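Local coordinates for protein beta subunit of photoactivated adenylyl cyclase (Beggiatoa sp. PS, PDB 5M27) that probably converts ATP to cyclic AMP in response to blue light, coupling a flavin-binding BLUF sensor to a class III adenylyl cyclase domain, at residues 155-160 with 247-252. Sequence-based numbering, arbitrary orientation.
Sequences IIFFSD and TGIGLS. With CA (calcium ion), chain L.
In the central sheet of the cyclase catalytic domain, residues 155-160 of strand 150-161 pair antiparallel with 247-252 of strand 247-258, and three hydrogen-bonded pairs join Ile156 to Ser252, Phe158 to Gly250 and Asp160 to Gly248. The middle pair is tight and straight: Gly250 N reaches Phe158 O at 2.7 Å, and Phe158 N returns to Gly250 O at 2.9 Å with an N-H...O angle of 168°. At the Asp160 end both backbone bonds stretch to 3.2 Å (Asp160 N to Gly248 O, Gly248 N to Asp160 O). This sheet belongs to the class III nucleotide cyclase fold, with one metal-binding aspartate, Asp160, near the end of its strand and the second, Asp204, in the turn between strands 197-202 and 205-211. Phe157, Ser159, Ile249 and Leu251 share one face, where helix 215-235 packs on Phe157 and Ile249. Phe157 swings its ring out beside its own carbonyl carbon (chi1 170°) and against Ile249 and Leu251: CD2 meets Leu251 CD2 at 3.6 Å and CE2 meets Ile249 CG2, also at 3.6 Å, both methyls approaching obliquely. Replacing Phe157 with alanine would probably open a gap beneath helix 215-235 and leave these two methyls without their shared partner. The opposite face carries Asp160 together with Ile156, Phe158 and Ser252, on which helix 274-285 packs; Ser252 OG lies 3.4 Å from Ile156 CB while bonding to Ala275 O. Asp160 OD2 binds calcium at 2.6 Å, alongside Asp204, the carbonyl of Ile161 and a water, and OD1 forms a salt bridge with Arg287. Ser159 OG and Thr247 OG1 both hydrogen-bond to the hydroxyl of Tyr183.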
ATOM      1  N   ILE B 155      17.797  -1.814 -11.062  1.00 17.39           N
ATOM      2  CA  ILE B 155      17.513  -3.064 -11.742  1.00 16.37           C
ATOM      3  C   ILE B 155      16.118  -3.469 -11.297  1.00 15.85           C
ATOM      4  O   ILE B 155      15.847  -3.538 -10.094  1.00 16.37           O
ATOM      5  CB  ILE B 155      18.557  -4.138 -11.414  1.00 16.65           C
ATOM      6  CG1 ILE B 155      19.857  -3.833 -12.170  1.00 16.69           C
ATOM      7  CG2 ILE B 155      18.019  -5.553 -11.725  1.00 15.91           C
ATOM      8  CD1 ILE B 155      21.066  -4.582 -11.663  1.00 16.96           C
ATOM      9  N   ILE B 156      15.223  -3.685 -12.253  1.00 14.66           N
ATOM     10  CA  ILE B 156      13.863  -4.114 -11.943  1.00 15.67           C
ATOM     11  C   ILE B 156      13.774  -5.636 -12.066  1.00 15.63           C
ATOM     12  O   ILE B 156      14.270  -6.221 -13.037  1.00 15.91           O
ATOM     13  CB  ILE B 156      12.840  -3.410 -12.844  1.00 15.77           C
ATOM     14  CG1 ILE B 156      13.033  -1.884 -12.735  1.00 16.28           C
ATOM     15  CG2 ILE B 156      11.390  -3.861 -12.486  1.00 16.15           C
ATOM     16  CD1 ILE B 156      12.915  -1.354 -11.295  1.00 16.36           C
ATOM     17  N   PHE B 157      13.144  -6.262 -11.082  1.00 15.59           N
ATOM     18  CA  PHE B 157      12.942  -7.714 -11.015  1.00 16.30           C
ATOM     19  C   PHE B 157      11.453  -7.971 -11.127  1.00 17.55           C
ATOM     20  O   PHE B 157      10.661  -7.340 -10.407  1.00 17.68           O
ATOM     21  CB  PHE B 157      13.498  -8.258  -9.691  1.00 15.87           C
ATOM     22  CG  PHE B 157      13.140  -9.714  -9.363  1.00 15.73           C
ATOM     23  CD1 PHE B 157      11.868 -10.067  -8.897  1.00 15.30           C
ATOM     24  CD2 PHE B 157      14.135 -10.691  -9.361  1.00 15.49           C
ATOM     25  CE1 PHE B 157      11.565 -11.386  -8.571  1.00 15.07           C
ATOM     26  CE2 PHE B 157      13.832 -12.046  -9.010  1.00 15.10           C
ATOM     27  CZ  PHE B 157      12.554 -12.376  -8.620  1.00 14.98           C
ATOM     28  N   PHE B 158      11.074  -8.875 -12.037  1.00 18.78           N
ATOM     29  CA  PHE B 158       9.706  -9.372 -12.147  1.00 19.93           C
ATOM     30  C   PHE B 158       9.727 -10.894 -12.211  1.00 19.32           C
ATOM     31  O   PHE B 158      10.474 -11.472 -13.009  1.00 19.79           O
ATOM     32  CB  PHE B 158       9.000  -8.841 -13.397  1.00 22.40           C
ATOM     33  CG  PHE B 158       8.087  -7.699 -13.128  1.00 24.12           C
ATOM     34  CD1 PHE B 158       6.898  -7.904 -12.490  1.00 25.39           C
ATOM     35  CD2 PHE B 158       8.421  -6.412 -13.531  1.00 24.98           C
ATOM     36  CE1 PHE B 158       6.050  -6.852 -12.224  1.00 25.62           C
ATOM     37  CE2 PHE B 158       7.569  -5.349 -13.282  1.00 25.25           C
ATOM     38  CZ  PHE B 158       6.382  -5.578 -12.627  1.00 25.47           C
ATOM     39  N   SER B 159       8.887 -11.536 -11.406  1.00 19.00           N
ATOM     40  CA  SER B 159       8.707 -12.982 -11.473  1.00 19.96           C
ATOM     41  C   SER B 159       7.236 -13.313 -11.281  1.00 21.26           C
ATOM     42  O   SER B 159       6.492 -12.558 -10.638  1.00 21.84           O
ATOM     43  CB  SER B 159       9.551 -13.739 -10.420  1.00 20.11           C
ATOM     44  OG  SER B 159       9.048 -13.599  -9.100  1.00 20.38           O
ATOM     45  N   ASP B 160       6.805 -14.437 -11.854  1.00 21.50           N
ATOM     46  CA  ASP B 160       5.446 -14.885 -11.579  1.00 21.81           C
ATOM     47  C   ASP B 160       5.351 -16.389 -11.797  1.00 20.69           C
ATOM     48  O   ASP B 160       6.267 -17.034 -12.314  1.00 21.04           O
ATOM     49  CB  ASP B 160       4.409 -14.104 -12.408  1.00 23.68           C
ATOM     50  CG  ASP B 160       4.122 -14.719 -13.757  1.00 25.91           C
ATOM     51  OD1 ASP B 160       5.047 -15.263 -14.370  1.00 27.34           O
ATOM     52  OD2 ASP B 160       2.966 -14.634 -14.231  1.00 26.54           O
ATOM     53  N   THR B 247       8.544 -21.006 -11.801  1.00 15.46           N
ATOM     54  CA  THR B 247       8.583 -19.559 -11.956  1.00 16.48           C
ATOM     55  C   THR B 247       9.312 -19.170 -13.242  1.00 16.55           C
ATOM     56  O   THR B 247      10.076 -19.946 -13.823  1.00 17.09           O
ATOM     57  CB  THR B 247       9.277 -18.896 -10.754  1.00 17.39           C
ATOM     58  OG1 THR B 247       9.021 -17.484 -10.756  1.00 17.88           O
ATOM     59  CG2 THR B 247      10.783 -19.107 -10.847  1.00 17.70           C
ATOM     60  N   GLY B 248       9.077 -17.935 -13.669  1.00 15.70           N
ATOM     61  CA  GLY B 248       9.952 -17.285 -14.611  1.00 16.12           C
ATOM     62  C   GLY B 248      10.306 -15.906 -14.088  1.00 15.93           C
ATOM     63  O   GLY B 248       9.565 -15.311 -13.306  1.00 17.00           O
ATOM     64  N   ILE B 249      11.447 -15.394 -14.541  1.00 14.85           N
ATOM     65  CA  ILE B 249      11.961 -14.128 -14.033  1.00 14.94           C
ATOM     66  C   ILE B 249      12.487 -13.267 -15.170  1.00 15.41           C
ATOM     67  O   ILE B 249      13.234 -13.742 -16.037  1.00 16.27           O
ATOM     68  CB  ILE B 249      13.075 -14.362 -12.985  1.00 15.25           C
ATOM     69  CG1 ILE B 249      12.548 -15.256 -11.846  1.00 15.81           C
ATOM     70  CG2 ILE B 249      13.644 -13.012 -12.487  1.00 15.78           C
ATOM     71  CD1 ILE B 249      13.604 -15.826 -10.953  1.00 16.65           C
ATOM     72  N   GLY B 250      12.146 -11.982 -15.125  1.00 14.83           N
ATOM     73  CA  GLY B 250      12.737 -10.993 -16.004  1.00 14.72           C
ATOM     74  C   GLY B 250      13.464  -9.930 -15.192  1.00 15.43           C
ATOM     75  O   GLY B 250      13.028  -9.553 -14.095  1.00 15.52           O
ATOM     76  N   LEU B 251      14.572  -9.443 -15.747  1.00 15.52           N
ATOM     77  CA  LEU B 251      15.315  -8.329 -15.157  1.00 16.36           C
ATOM     78  C   LEU B 251      15.562  -7.273 -16.226  1.00 17.35           C
ATOM     79  O   LEU B 251      15.876  -7.599 -17.372  1.00 17.94           O
ATOM     80  CB  LEU B 251      16.655  -8.780 -14.549  1.00 16.56           C
ATOM     81  CG  LEU B 251      16.731  -9.955 -13.544  1.00 17.04           C
ATOM     82  CD1 LEU B 251      18.201 -10.276 -13.193  1.00 17.15           C
ATOM     83  CD2 LEU B 251      15.932  -9.657 -12.271  1.00 16.62           C
ATOM     84  N   SER B 252      15.447  -6.010 -15.834  1.00 17.79           N
ATOM     85  CA  SER B 252      15.750  -4.873 -16.691  1.00 18.45           C
ATOM     86  C   SER B 252      16.567  -3.872 -15.883  1.00 19.78           C
ATOM     87  O   SER B 252      16.651  -3.955 -14.656  1.00 20.43           O
ATOM     88  CB  SER B 252      14.482  -4.201 -17.213  1.00 19.04           C
ATOM     89  OG  SER B 252      13.742  -3.646 -16.120  1.00 19.39           O
TER
HETATM   90 CA    CA L 405       1.131 -16.429 -14.111  1.00 62.15          CA
HETATM   91  O   HOH W   1      -0.963 -14.881 -13.639  1.00 45.30           O